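Local coordinates for LRR receptor-like serine/threonine-protein kinase RGI3 (Arabidopsis thaliana, PDB 5HZ0) that recognises RGF peptide hormones through its extracellular leucine-rich repeats and, together with SERK co-receptors, relays the signal that maintains the root stem cell niche, at residues E64-S69 and K88-N93; A176-L181 and P197-I202; T248-C253 and R272-L277; R404-R409 and D428-R433; K502-G507 and E526-G531. The protein carries 5 engineered substitutions. All coordinates share one frame; numbering follows the deposited sequence.

Interaction 1 of 5, residues E64-S69 and K88-N93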
# COMPACT_ATOMS: atom_id res chain seq x y z
N GLU A 64 -20.58 35.65 20.73
CA GLU A 64 -19.82 34.74 21.56
C GLU A 64 -19.49 33.52 20.73
O GLU A 64 -18.36 33.04 20.74
CB GLU A 64 -20.57 34.39 22.86
CG GLU A 64 -20.43 35.45 23.95
CD GLU A 64 -21.43 35.30 25.09
OE1 GLU A 64 -21.78 34.16 25.47
OE2 GLU A 64 -21.85 36.36 25.62
N LEU A 65 -20.51 32.93 20.13
CA LEU A 65 -20.30 31.93 19.09
C LEU A 65 -20.57 32.49 17.69
O LEU A 65 -21.58 33.16 17.47
CB LEU A 65 -21.17 30.69 19.34
CG LEU A 65 -20.90 29.46 18.47
CD1 LEU A 65 -21.09 28.17 19.26
CD2 LEU A 65 -21.78 29.45 17.21
N LEU A 66 -19.66 32.24 16.76
CA LEU A 66 -19.93 32.43 15.34
C LEU A 66 -19.52 31.15 14.61
O LEU A 66 -18.34 30.80 14.60
CB LEU A 66 -19.16 33.63 14.79
CG LEU A 66 -19.28 33.99 13.29
CD1 LEU A 66 -20.69 34.47 12.92
CD2 LEU A 66 -18.24 35.03 12.87
N ASP A 67 -20.47 30.42 14.05
CA ASP A 67 -20.13 29.25 13.25
C ASP A 67 -20.68 29.39 11.84
O ASP A 67 -21.89 29.30 11.61
CB ASP A 67 -20.64 27.97 13.90
CG ASP A 67 -20.48 26.75 13.01
OD1 ASP A 67 -19.54 26.71 12.20
OD2 ASP A 67 -21.31 25.82 13.10
N LEU A 68 -19.78 29.65 10.90
CA LEU A 68 -20.10 29.72 9.48
C LEU A 68 -19.66 28.49 8.69
O LEU A 68 -19.68 28.49 7.46
CB LEU A 68 -19.60 31.03 8.88
CG LEU A 68 -20.37 32.20 9.52
CD1 LEU A 68 -19.76 33.55 9.14
CD2 LEU A 68 -21.84 32.15 9.13
N SER A 69 -19.22 27.46 9.42
CA SER A 69 -18.57 26.30 8.83
C SER A 69 -19.43 25.48 7.87
O SER A 69 -20.67 25.56 7.90
CB SER A 69 -18.03 25.37 9.91
OG SER A 69 -19.10 24.68 10.54
N LYS A 88 -16.01 33.53 22.06
CA LYS A 88 -15.31 32.36 22.57
C LYS A 88 -15.20 31.20 21.57
O LYS A 88 -14.41 30.28 21.73
CB LYS A 88 -15.93 31.90 23.90
CG LYS A 88 -15.83 32.94 25.01
CD LYS A 88 -16.58 32.51 26.28
CE LYS A 88 -15.95 31.30 26.98
NZ LYS A 88 -16.99 30.39 27.57
N THR A 89 -16.00 31.26 20.52
CA THR A 89 -15.94 30.25 19.49
C THR A 89 -16.02 30.95 18.15
O THR A 89 -16.90 31.78 17.91
CB THR A 89 -17.10 29.25 19.56
OG1 THR A 89 -16.98 28.48 20.75
CG2 THR A 89 -17.06 28.30 18.35
N LEU A 90 -15.07 30.62 17.29
CA LEU A 90 -15.14 31.04 15.91
C LEU A 90 -14.94 29.78 15.08
O LEU A 90 -13.85 29.22 15.08
CB LEU A 90 -14.02 32.06 15.63
CG LEU A 90 -13.77 32.57 14.20
CD1 LEU A 90 -14.99 33.32 13.68
CD2 LEU A 90 -12.53 33.45 14.15
N SER A 91 -15.99 29.31 14.39
CA SER A 91 -15.81 28.22 13.43
C SER A 91 -15.99 28.68 11.99
O SER A 91 -17.11 28.93 11.53
CB SER A 91 -16.80 27.08 13.71
OG SER A 91 -16.78 26.70 15.06
N LEU A 92 -14.88 28.82 11.28
CA LEU A 92 -14.89 29.10 9.84
C LEU A 92 -14.55 27.92 8.91
O LEU A 92 -14.51 28.07 7.69
CB LEU A 92 -14.03 30.32 9.53
CG LEU A 92 -14.55 31.56 10.27
CD1 LEU A 92 -13.67 32.76 10.01
CD2 LEU A 92 -16.00 31.85 9.88
N ASN A 93 -14.32 26.74 9.49
CA ASN A 93 -13.80 25.59 8.76
C ASN A 93 -14.68 25.07 7.61
O ASN A 93 -15.88 25.32 7.57
CB ASN A 93 -13.53 24.45 9.73
CG ASN A 93 -14.80 23.98 10.43
OD1 ASN A 93 -15.29 24.62 11.35
ND2 ASN A 93 -15.34 22.85 9.99
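Leu65, Leu66 and Asp67 pair in parallel with Thr89, Leu90 and Ser91, the two short strands lying 4.7 Å apart at an angle of 6°. Backbone bonds hold the register. Glu64 O opens it by accepting from both Lys88 N and Thr89 N; Leu66 bonds twice to the same strand, its N to Thr89 O and its O from Ser91 N (2.8 Å), and Leu68 N closes the series on Ser91 O. Apolar contacts lie on the face that carries Leu66 and Leu90. Paired across the strands and with CG anti to the backbone N in both (chi1 179° and 174°), these leucines run side by side, CD2 of Leu66 3.8 Å from CD1 of Leu90. Just beyond the strands, Leu68 CB rests at 3.8 Å on Leu92 CD2, the two side chains again side by side. The other face is mixed: Leu65 lies along Thr89, its CG 4.0 Å from Thr89 CB, and Asp67 sets its carboxylate beside Ser91 CB. Within the first segment, Asp67 OD1 accepts from both Ser69 N (2.9 Å), forming an Asx turn, and Ser69 OG (2.7 Å), the hydroxyl using the syn lone pair of the carboxylate. This stacking of one leucine-rich repeat on the next belongs to the strand-bearing concave side of the solenoid. Strand 41-45 continues the pairing beyond 65-67, with Leu68 packing on Leu44, and strand 113-115 continues it beyond 89-91, with Leu90 packing on Leu114.

Interaction 2 of 5, residues A176-L181 and P197-I202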
# COMPACT_ATOMS: atom_id res chain seq x y z
N ALA A 176 11.15 25.64 20.53
CA ALA A 176 11.34 25.12 21.88
C ALA A 176 10.20 25.61 22.78
O ALA A 176 9.89 25.00 23.82
CB ALA A 176 12.70 25.56 22.41
N SER A 177 9.56 26.68 22.32
CA SER A 177 8.35 27.24 22.92
C SER A 177 7.31 26.18 23.23
O SER A 177 6.55 26.31 24.18
CB SER A 177 7.71 28.18 21.90
OG SER A 177 8.06 29.52 22.14
N ILE A 178 7.25 25.16 22.38
CA ILE A 178 6.25 24.12 22.51
C ILE A 178 6.26 23.49 23.90
O ILE A 178 5.21 23.10 24.39
CB ILE A 178 6.36 23.06 21.37
CG1 ILE A 178 4.97 22.71 20.87
CG2 ILE A 178 7.14 21.82 21.81
CD1 ILE A 178 4.27 23.87 20.22
N GLY A 179 7.43 23.44 24.54
CA GLY A 179 7.52 22.88 25.88
C GLY A 179 6.77 23.64 26.99
O GLY A 179 6.65 23.16 28.14
N ASN A 180 6.30 24.84 26.67
CA ASN A 180 5.53 25.63 27.62
C ASN A 180 4.05 25.21 27.64
O ASN A 180 3.29 25.66 28.48
CB ASN A 180 5.64 27.12 27.29
CG ASN A 180 6.83 27.77 27.96
OD1 ASN A 180 7.69 28.37 27.30
ND2 ASN A 180 6.89 27.67 29.29
N LEU A 181 3.66 24.33 26.72
CA LEU A 181 2.25 24.01 26.65
C LEU A 181 2.06 22.82 27.55
O LEU A 181 2.26 21.68 27.15
CB LEU A 181 1.89 23.64 25.21
CG LEU A 181 2.03 24.80 24.24
CD1 LEU A 181 1.60 24.41 22.83
CD2 LEU A 181 1.22 25.97 24.75
N PRO A 197 15.20 19.04 13.89
CA PRO A 197 14.89 18.08 14.95
C PRO A 197 13.63 18.41 15.74
O PRO A 197 13.27 19.59 15.87
CB PRO A 197 16.11 18.18 15.87
CG PRO A 197 16.57 19.59 15.72
CD PRO A 197 16.30 19.95 14.26
N ILE A 198 12.96 17.37 16.25
CA ILE A 198 11.95 17.54 17.27
C ILE A 198 12.69 18.14 18.44
O ILE A 198 13.74 17.63 18.83
CB ILE A 198 11.33 16.17 17.67
CG1 ILE A 198 10.53 15.57 16.51
CG2 ILE A 198 10.45 16.33 18.92
CD1 ILE A 198 10.61 14.08 16.42
N PRO A 199 12.19 19.25 19.00
CA PRO A 199 12.93 19.85 20.12
C PRO A 199 12.76 19.04 21.41
O PRO A 199 11.66 18.56 21.70
CB PRO A 199 12.27 21.23 20.27
CG PRO A 199 10.90 21.06 19.70
CD PRO A 199 10.97 19.99 18.65
N ASP A 200 13.83 18.92 22.17
CA ASP A 200 13.81 18.23 23.45
C ASP A 200 12.78 18.81 24.42
O ASP A 200 12.18 18.07 25.22
CB ASP A 200 15.20 18.22 24.08
CG ASP A 200 16.15 17.32 23.35
OD1 ASP A 200 16.74 17.77 22.35
OD2 ASP A 200 16.29 16.14 23.75
N GLU A 201 12.55 20.11 24.31
CA GLU A 201 11.58 20.78 25.17
C GLU A 201 10.18 20.17 25.11
O GLU A 201 9.37 20.42 25.97
CB GLU A 201 11.49 22.28 24.84
CG GLU A 201 12.75 23.06 25.17
CD GLU A 201 13.88 22.83 24.18
OE1 GLU A 201 13.62 22.30 23.08
OE2 GLU A 201 15.03 23.19 24.52
N ILE A 202 9.90 19.36 24.09
CA ILE A 202 8.59 18.71 23.99
C ILE A 202 8.35 17.75 25.15
O ILE A 202 7.20 17.38 25.45
CB ILE A 202 8.39 17.96 22.64
CG1 ILE A 202 6.91 18.03 22.23
CG2 ILE A 202 8.83 16.51 22.75
CD1 ILE A 202 6.55 17.21 21.04
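Pro199, Glu201 and Ile202 pack on Ala176, Ile178 and Gly179, joining 3-10 turns of successive leucine-rich repeats on the side of the solenoid away from its main strands. Segment 197-202 carries the Ile-Pro step characteristic of plant-type repeats, which leads into the turn. Pro199 makes the first contact: its ring approaches Ala176, CB lying 4.3 Å from Ala176 CA, while its CG looks onto the methyl CG2 of Ile178. The carbonyl of Pro199 then receives Ile202 N, which closes the 3-10 turn, and the carbonyl of Asp200 accepts from Thr225 OG1 in the repeat that follows. Glu201 covers Ala176. Its chain bends at chi2 (75°), and this fold lays the carboxylate beside the alanine methyl, with OE1 3.5 Å from Ala176 CB, while Glu201 CB sits 3.3 Å from Ala176 O. The Glu201 carbonyl faces Gly179, where a side chain would crowd that oxygen; glycine permits the two backbones to come within 4.6 Å from CA of Gly179 to CA of Glu201. Ile202 ends the segment lying alongside Ile178, both pointing the same way, and its CG1 touches Ile178 CG2 at 3.8 Å.

Interaction 3 of 5, residues T248-C253 and R272-L277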
# COMPACT_ATOMS: atom_id res chain seq x y z
N THR A 248 15.32 4.32 24.82
CA THR A 248 14.97 3.31 25.79
C THR A 248 13.81 3.80 26.67
O THR A 248 12.90 3.04 27.04
CB THR A 248 16.20 3.03 26.67
OG1 THR A 248 16.92 1.92 26.12
CG2 THR A 248 15.82 2.73 28.10
N GLU A 249 13.85 5.09 26.97
CA GLU A 249 12.93 5.69 27.90
C GLU A 249 11.46 5.56 27.50
O GLU A 249 10.59 5.75 28.33
CB GLU A 249 13.29 7.16 28.09
CG GLU A 249 14.53 7.38 28.94
CD GLU A 249 15.79 6.96 28.25
OE1 GLU A 249 15.79 6.91 27.00
OE2 GLU A 249 16.78 6.67 28.95
N LEU A 250 11.19 5.24 26.23
CA LEU A 250 9.82 5.00 25.78
C LEU A 250 9.15 3.86 26.56
O LEU A 250 7.93 3.84 26.70
CB LEU A 250 9.76 4.71 24.28
CG LEU A 250 9.88 5.92 23.36
CD1 LEU A 250 9.92 5.48 21.91
CD2 LEU A 250 8.74 6.89 23.60
N GLY A 251 9.95 2.93 27.08
CA GLY A 251 9.42 1.88 27.93
C GLY A 251 8.78 2.39 29.22
O GLY A 251 8.15 1.62 29.95
N ASN A 252 8.96 3.67 29.50
CA ASN A 252 8.42 4.36 30.68
C ASN A 252 7.07 5.06 30.48
O ASN A 252 6.66 5.88 31.29
CB ASN A 252 9.44 5.35 31.26
CG ASN A 252 10.79 4.72 31.48
OD1 ASN A 252 10.88 3.51 31.68
ND2 ASN A 252 11.85 5.53 31.42
N CYS A 253 6.41 4.77 29.36
CA CYS A 253 5.15 5.42 29.03
C CYS A 253 4.05 4.36 29.08
O CYS A 253 3.76 3.70 28.08
CB CYS A 253 5.23 6.04 27.63
SG CYS A 253 6.50 7.32 27.43
N ARG A 272 14.77 -3.46 24.90
CA ARG A 272 14.19 -4.45 25.80
C ARG A 272 13.10 -3.84 26.71
O ARG A 272 12.15 -4.53 27.10
CB ARG A 272 15.30 -5.09 26.63
CG ARG A 272 16.34 -5.84 25.79
CD ARG A 272 17.48 -6.43 26.62
NE ARG A 272 18.37 -5.40 27.16
CZ ARG A 272 18.39 -5.02 28.43
NH1 ARG A 272 17.57 -5.60 29.31
NH2 ARG A 272 19.22 -4.07 28.83
N SER A 273 13.24 -2.55 27.00
CA SER A 273 12.32 -1.82 27.88
C SER A 273 10.89 -1.81 27.36
O SER A 273 9.95 -1.61 28.14
CB SER A 273 12.80 -0.38 28.05
OG SER A 273 12.94 0.27 26.79
N PHE A 274 10.73 -2.04 26.06
CA PHE A 274 9.41 -2.10 25.43
C PHE A 274 8.57 -3.20 26.09
O PHE A 274 7.33 -3.15 26.10
CB PHE A 274 9.54 -2.39 23.93
CG PHE A 274 9.73 -1.16 23.08
CD1 PHE A 274 10.20 0.02 23.62
CD2 PHE A 274 9.42 -1.19 21.73
CE1 PHE A 274 10.37 1.15 22.83
CE2 PHE A 274 9.60 -0.06 20.92
CZ PHE A 274 10.06 1.10 21.48
N GLY A 275 9.25 -4.19 26.65
CA GLY A 275 8.57 -5.26 27.35
C GLY A 275 7.66 -4.74 28.45
O GLY A 275 6.68 -5.38 28.77
N LYS A 276 7.97 -3.57 29.00
CA LYS A 276 7.17 -3.02 30.08
C LYS A 276 5.92 -2.30 29.57
O LYS A 276 5.14 -1.78 30.37
CB LYS A 276 7.98 -2.00 30.89
CG LYS A 276 9.37 -2.41 31.34
CD LYS A 276 10.12 -1.14 31.78
CE LYS A 276 11.59 -1.39 32.02
NZ LYS A 276 11.81 -2.31 33.17
N LEU A 277 5.71 -2.23 28.26
CA LEU A 277 4.54 -1.49 27.81
C LEU A 277 3.38 -2.46 27.69
O LEU A 277 3.25 -3.16 26.68
CB LEU A 277 4.81 -0.86 26.45
CG LEU A 277 5.99 0.10 26.30
CD1 LEU A 277 6.28 0.39 24.82
CD2 LEU A 277 5.78 1.40 27.06
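Phe274 turns one corner of its ring to Leu250, CE1 lying 3.9 Å from Leu250 CB in an oblique approach. Leu277 brings its methyl CD2 against the end of the preceding turn, beside the carbonyl oxygens of Leu250 and Cys253. Gly251 lies against the backbone of Ser273 and Phe274, its CA 3.5 Å from Ser273 O; a side chain here would crowd that oxygen. Lys276 contributes its aliphatic part, CB resting 3.7 Å from Gly251 O.

A single hydrogen bond crosses between the segments. Ser273 OG, swung between its own backbone N and carbonyl carbon (chi1 56°), donates at 2.8 Å to Thr248 O, meeting a lone pair in the carbonyl plane. The same oxygen accepts Gly251 N at 3.0 Å inside its own turn, so it is doubly gripped. With an alanine at Ser273, Thr248 O would probably keep its bond within the turn but lose the cross-link to the following repeat.

Both 3-10 turns belong to consecutive leucine-rich repeats: segment 248-253 lies between strands 234-236 and 258-260; segment 272-277 follows strand 258-260 and precedes strand 282-284. Leu250 also packs on Ile226 of the repeat before and on Phe261 just past strand 258-260, while Arg272 reaches on to Glu297 in the next turn of the solenoid.

Interaction 4 of 5, residues R404-R409 and D428-R433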
# COMPACT_ATOMS: atom_id res chain seq x y z
N ARG A 404 2.70 -17.57 -0.74
CA ARG A 404 3.93 -17.49 -1.52
C ARG A 404 5.09 -18.16 -0.80
O ARG A 404 5.58 -17.66 0.23
CB ARG A 404 4.26 -16.03 -1.81
CG ARG A 404 3.11 -15.30 -2.48
CD ARG A 404 3.60 -14.06 -3.18
NE ARG A 404 4.53 -14.44 -4.25
CZ ARG A 404 5.19 -13.57 -5.00
NH1 ARG A 404 5.04 -12.26 -4.81
NH2 ARG A 404 6.01 -14.02 -5.95
N LEU A 405 5.46 -19.33 -1.32
CA LEU A 405 6.58 -20.13 -0.81
C LEU A 405 7.82 -20.10 -1.71
O LEU A 405 8.78 -20.82 -1.47
CB LEU A 405 6.14 -21.57 -0.53
CG LEU A 405 4.97 -21.75 0.44
CD1 LEU A 405 4.75 -23.22 0.74
CD2 LEU A 405 5.22 -20.98 1.72
N ASN A 406 7.75 -19.29 -2.76
CA ASN A 406 8.76 -19.27 -3.81
C ASN A 406 10.16 -18.83 -3.37
O ASN A 406 10.31 -18.03 -2.46
CB ASN A 406 8.26 -18.44 -5.01
CG ASN A 406 7.88 -17.03 -4.63
OD1 ASN A 406 6.80 -16.79 -4.11
ND2 ASN A 406 8.77 -16.08 -4.91
N GLY A 407 11.19 -19.38 -4.02
CA GLY A 407 12.56 -19.02 -3.68
C GLY A 407 13.08 -19.67 -2.42
O GLY A 407 13.64 -19.02 -1.53
N ASN A 408 12.88 -20.99 -2.34
CA ASN A 408 13.40 -21.81 -1.26
C ASN A 408 13.92 -23.14 -1.81
O ASN A 408 14.13 -23.28 -3.02
CB ASN A 408 12.31 -22.06 -0.20
CG ASN A 408 12.00 -20.83 0.63
OD1 ASN A 408 12.77 -20.45 1.49
ND2 ASN A 408 10.86 -20.20 0.36
N ARG A 409 14.22 -24.08 -0.92
CA ARG A 409 14.66 -25.45 -1.26
C ARG A 409 13.61 -26.56 -1.14
O ARG A 409 13.98 -27.73 -0.96
CB ARG A 409 15.98 -25.85 -0.58
CG ARG A 409 17.22 -25.27 -1.27
CD ARG A 409 18.51 -25.89 -0.74
NE ARG A 409 18.79 -25.55 0.65
CZ ARG A 409 18.96 -26.46 1.61
NH1 ARG A 409 18.88 -27.76 1.31
NH2 ARG A 409 19.22 -26.09 2.86
N ASP A 428 2.16 -19.03 -5.25
CA ASP A 428 3.46 -19.02 -5.89
C ASP A 428 4.39 -19.97 -5.12
O ASP A 428 4.78 -19.68 -3.98
CB ASP A 428 4.02 -17.59 -5.86
CG ASP A 428 5.27 -17.43 -6.70
OD1 ASP A 428 5.73 -18.47 -7.22
OD2 ASP A 428 5.79 -16.29 -6.82
N ILE A 429 4.67 -21.12 -5.73
CA ILE A 429 5.68 -22.10 -5.29
C ILE A 429 6.97 -22.19 -6.16
O ILE A 429 7.77 -23.13 -6.05
CB ILE A 429 5.06 -23.47 -4.86
CG1 ILE A 429 3.77 -23.23 -4.06
CG2 ILE A 429 6.08 -24.33 -4.07
CD1 ILE A 429 2.81 -24.45 -4.12
N SER A 430 7.13 -21.24 -7.07
CA SER A 430 8.22 -21.32 -8.03
C SER A 430 9.59 -21.34 -7.35
O SER A 430 9.71 -20.97 -6.18
CB SER A 430 8.16 -20.17 -9.03
OG SER A 430 8.13 -18.93 -8.35
N GLU A 431 10.59 -21.85 -8.06
CA GLU A 431 11.97 -21.88 -7.58
C GLU A 431 12.14 -22.67 -6.29
O GLU A 431 12.52 -22.13 -5.25
CB GLU A 431 12.54 -20.47 -7.43
CG GLU A 431 12.69 -19.72 -8.74
CD GLU A 431 13.48 -18.43 -8.56
OE1 GLU A 431 14.53 -18.27 -9.21
OE2 GLU A 431 13.04 -17.58 -7.77
N ASN A 432 11.87 -23.96 -6.40
CA ASN A 432 12.09 -24.90 -5.33
C ASN A 432 12.52 -26.21 -5.99
O ASN A 432 12.90 -26.21 -7.15
CB ASN A 432 10.82 -25.07 -4.47
CG ASN A 432 10.59 -23.90 -3.50
OD1 ASN A 432 11.19 -23.83 -2.43
ND2 ASN A 432 9.71 -22.98 -3.88
N ARG A 433 12.56 -27.29 -5.21
CA ARG A 433 12.88 -28.65 -5.67
C ARG A 433 11.70 -29.61 -5.82
O ARG A 433 11.89 -30.83 -5.65
CB ARG A 433 13.95 -29.27 -4.80
CG ARG A 433 15.01 -28.29 -4.42
CD ARG A 433 15.98 -28.03 -5.54
NE ARG A 433 17.31 -27.89 -4.95
CZ ARG A 433 17.83 -26.73 -4.56
NH1 ARG A 433 17.14 -25.61 -4.73
NH2 ARG A 433 19.04 -26.70 -4.02
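Arg404 and Asp428 are brought together by complementary torsions: the arginine chain kinks at chi3 (63°) and curls back, while the aspartate holds CG anti to its backbone N (chi1 -170°). OD2 of Asp428 thereby arrives at the edge of the guanidinium and forms a salt bridge with Arg404 NH2, the two planes nearly coplanar at 17°. The modelled length of 2.4 Å is doubtful at this resolution. Asn406 stacks its amide on the same carboxylate, and its OD1 takes a weak bond from Arg404 NE. The other carboxylate oxygen, OD1, accepts Ser430 OG (2.7 Å) on its syn lone pair and Ser430 N (3.1 Å) nearly in line with its C-O bond, the latter making an Asx turn, so the group is fixed in rotation.

Backbone bonds carry the pairing onward: Leu405 N to Asp428 O (2.8 Å), Gly407 N to Ser430 O (3.1 Å) and Asn408 N to Glu431 O. Asn408 and Asn432 repeat each other's role as the buried asparagines of successive leucine-rich repeats: Asn408 ND2 bonds Leu405 O at 2.8 Å, and Asn432 ND2 bonds Ile429 O at 2.9 Å and, weakly, Leu405 O. At the far end Arg409 CG lies over one face of the Arg433 guanidinium, while Arg409 NE is salt-bridged to Asp385.

Arg404 belongs to a peptide-recognition motif, and its NH1 forms a salt bridge with the backbone of the bound peptide. The geometry is consistent with Asp428 as a second-shell residue that steadies the guanidinium and probably offsets part of its charge while another nitrogen meets the hormone.

Interaction 5 of 5, residues K502-G507 and E526-G531. With NAG (2-acetamido-2-deoxy-beta-D-glucopyranose), chain D.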
# COMPACT_ATOMS: atom_id res chain seq x y z
N LYS A 502 10.15 -24.25 -21.56
CA LYS A 502 11.22 -25.07 -21.00
C LYS A 502 10.70 -26.32 -20.28
O LYS A 502 10.92 -26.53 -19.08
CB LYS A 502 12.13 -24.25 -20.09
CG LYS A 502 13.51 -24.86 -19.96
CD LYS A 502 14.43 -24.03 -19.09
CE LYS A 502 15.88 -24.52 -19.22
NZ LYS A 502 16.01 -26.01 -19.19
N ASN A 503 10.02 -27.17 -21.04
CA ASN A 503 9.60 -28.48 -20.57
C ASN A 503 9.93 -29.53 -21.63
O ASN A 503 10.65 -29.26 -22.59
CB ASN A 503 8.10 -28.47 -20.23
CG ASN A 503 7.81 -27.88 -18.84
OD1 ASN A 503 8.18 -28.47 -17.84
ND2 ASN A 503 7.16 -26.72 -18.79
N ARG A 504 9.46 -30.75 -21.38
CA ARG A 504 9.52 -31.89 -22.30
C ARG A 504 8.22 -32.12 -23.09
O ARG A 504 7.96 -33.25 -23.52
CB ARG A 504 9.97 -33.16 -21.59
CG ARG A 504 11.39 -33.08 -21.04
CD ARG A 504 12.44 -33.35 -22.12
NE ARG A 504 12.80 -32.17 -22.91
CZ ARG A 504 12.79 -32.12 -24.24
NH1 ARG A 504 12.42 -33.19 -24.94
NH2 ARG A 504 13.15 -31.01 -24.88
N LEU A 505 7.35 -31.11 -23.14
CA LEU A 505 6.04 -31.24 -23.79
C LEU A 505 6.14 -31.60 -25.29
O LEU A 505 7.12 -31.28 -25.94
CB LEU A 505 5.20 -29.97 -23.57
CG LEU A 505 4.74 -29.71 -22.12
CD1 LEU A 505 4.31 -28.27 -21.90
CD2 LEU A 505 3.61 -30.68 -21.70
N SER A 506 5.12 -32.29 -25.81
CA SER A 506 5.17 -32.84 -27.18
C SER A 506 3.79 -32.96 -27.86
O SER A 506 2.75 -32.62 -27.28
CB SER A 506 5.86 -34.21 -27.19
OG SER A 506 5.10 -35.17 -26.48
N GLY A 507 3.80 -33.46 -29.09
CA GLY A 507 2.59 -33.53 -29.89
C GLY A 507 2.24 -32.21 -30.57
O GLY A 507 3.02 -31.27 -30.56
N GLU A 526 10.86 -23.68 -25.98
CA GLU A 526 11.71 -24.74 -25.43
C GLU A 526 10.94 -25.99 -25.01
O GLU A 526 10.91 -26.36 -23.83
CB GLU A 526 12.50 -24.23 -24.25
CG GLU A 526 13.81 -23.64 -24.61
CD GLU A 526 14.58 -23.22 -23.38
OE1 GLU A 526 15.36 -24.05 -22.87
OE2 GLU A 526 14.39 -22.08 -22.91
N ASN A 527 10.32 -26.63 -25.98
CA ASN A 527 9.68 -27.90 -25.75
C ASN A 527 10.00 -28.79 -26.93
O ASN A 527 10.89 -28.49 -27.73
CB ASN A 527 8.17 -27.73 -25.55
CG ASN A 527 7.81 -27.37 -24.11
OD1 ASN A 527 7.84 -28.23 -23.23
ND2 ASN A 527 7.44 -26.11 -23.86
N ASP A 528 9.33 -29.93 -26.99
CA ASP A 528 9.39 -30.84 -28.12
C ASP A 528 8.19 -30.79 -29.08
O ASP A 528 7.92 -31.78 -29.76
CB ASP A 528 9.78 -32.26 -27.73
CG ASP A 528 10.40 -33.02 -28.87
OD1 ASP A 528 11.13 -32.38 -29.67
OD2 ASP A 528 10.16 -34.24 -28.98
N PHE A 529 7.39 -29.73 -29.03
CA PHE A 529 6.26 -29.61 -29.96
C PHE A 529 6.64 -29.81 -31.43
O PHE A 529 7.73 -29.40 -31.89
CB PHE A 529 5.58 -28.25 -29.82
CG PHE A 529 4.91 -28.05 -28.51
CD1 PHE A 529 3.79 -28.78 -28.17
CD2 PHE A 529 5.41 -27.13 -27.60
CE1 PHE A 529 3.18 -28.60 -26.96
CE2 PHE A 529 4.81 -26.96 -26.38
CZ PHE A 529 3.68 -27.69 -26.06
N SER A 530 5.73 -30.45 -32.16
CA SER A 530 5.99 -30.83 -33.55
C SER A 530 4.76 -30.58 -34.39
O SER A 530 3.73 -30.10 -33.88
CB SER A 530 6.37 -32.31 -33.64
OG SER A 530 5.26 -33.14 -33.32
N GLY A 531 4.85 -30.90 -35.67
CA GLY A 531 3.75 -30.72 -36.58
C GLY A 531 3.54 -29.26 -36.94
O GLY A 531 4.44 -28.43 -36.79
C1 NAG D . 10.97 -17.37 -26.19
C2 NAG D . 11.66 -16.18 -25.54
C3 NAG D . 13.18 -16.40 -25.42
C4 NAG D . 13.45 -17.72 -24.69
C5 NAG D . 12.78 -18.82 -25.52
C6 NAG D . 12.98 -20.24 -25.00
C7 NAG D . 11.05 -13.79 -25.92
C8 NAG D . 10.71 -12.78 -26.98
N2 NAG D . 11.33 -15.02 -26.36
O3 NAG D . 13.75 -15.31 -24.76
O4 NAG D . 14.83 -17.99 -24.40
O5 NAG D . 11.39 -18.58 -25.58
O6 NAG D . 12.52 -20.35 -23.67
O7 NAG D . 11.09 -13.46 -24.74
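Lys502 lies alongside Glu526, both side chains pointing the same way, with CG of the lysine 3.5 Å from OE1 of the glutamate; NZ remains beyond salt-bridge distance. The other oxygen, Glu526 OE2, accepts a 2.7 Å hydrogen bond from NAG O6, the NAG being a sugar of the protein's own glycans that also bonds Asp572. Asn503 N donates to Glu526 O (3.0 Å), while its amide ND2 turns to Leu500 O and Phe476 O. Arg504 crosses Asp528 at a slant, NH1 nearest its CB; the aspartate carboxylate is engaged by Arg553. Leu505 is held through both its N and its O: its N bonds Asn527 OD1 at 2.9 Å and its O receives Asp528 N at 2.8 Å. Asn527 CG, anti to the carbonyl carbon (chi1 -84°), puts that amide beside the leucine, and its ND2 donates to Leu500 O and Leu524 O. A leucine in place of Asn527 would probably leave Leu505 N and Leu524 O without this amide partner, and Leu500 O with that of Asn503 alone. Leu505 CB also meets Phe529 CZ at 3.7 Å, obliquely to the ring. Past Ser506, Gly507, whose positive phi (81°) suits glycine, presents its O to the edge of the Phe529 ring and accepts Ser530 N in a long 3.3 Å bond.

The two segments follow strands 497-499 and 521-523 of consecutive leucine-rich repeats. Asn503 packs back on Asn479, and Phe529 continues forward onto Phe554, with its N bonded to Asn552, just past strand 546-548.

How the interactions relate
All five contacts join successive turns of one leucine-rich repeat solenoid, in series from interaction 1 near the N-terminal end to interaction 5 toward the C-terminal end. Centres step by 29 Å, 22 Å, 39 Å and 24 Å, and interactions 1 and 5 lie 77 Å apart; none touches another. They sample different sides of the coil: strand pairing at 64-69 with 88-93, 3-10 turns in interactions 2 and 3, and the asparagine-containing turns after the strands in interactions 4 and 5. Interaction 4 includes a residue that meets the bound hormone, and interaction 5 meets a glycan. Repeated local packing thus builds the long arc that displays the peptide-binding surface.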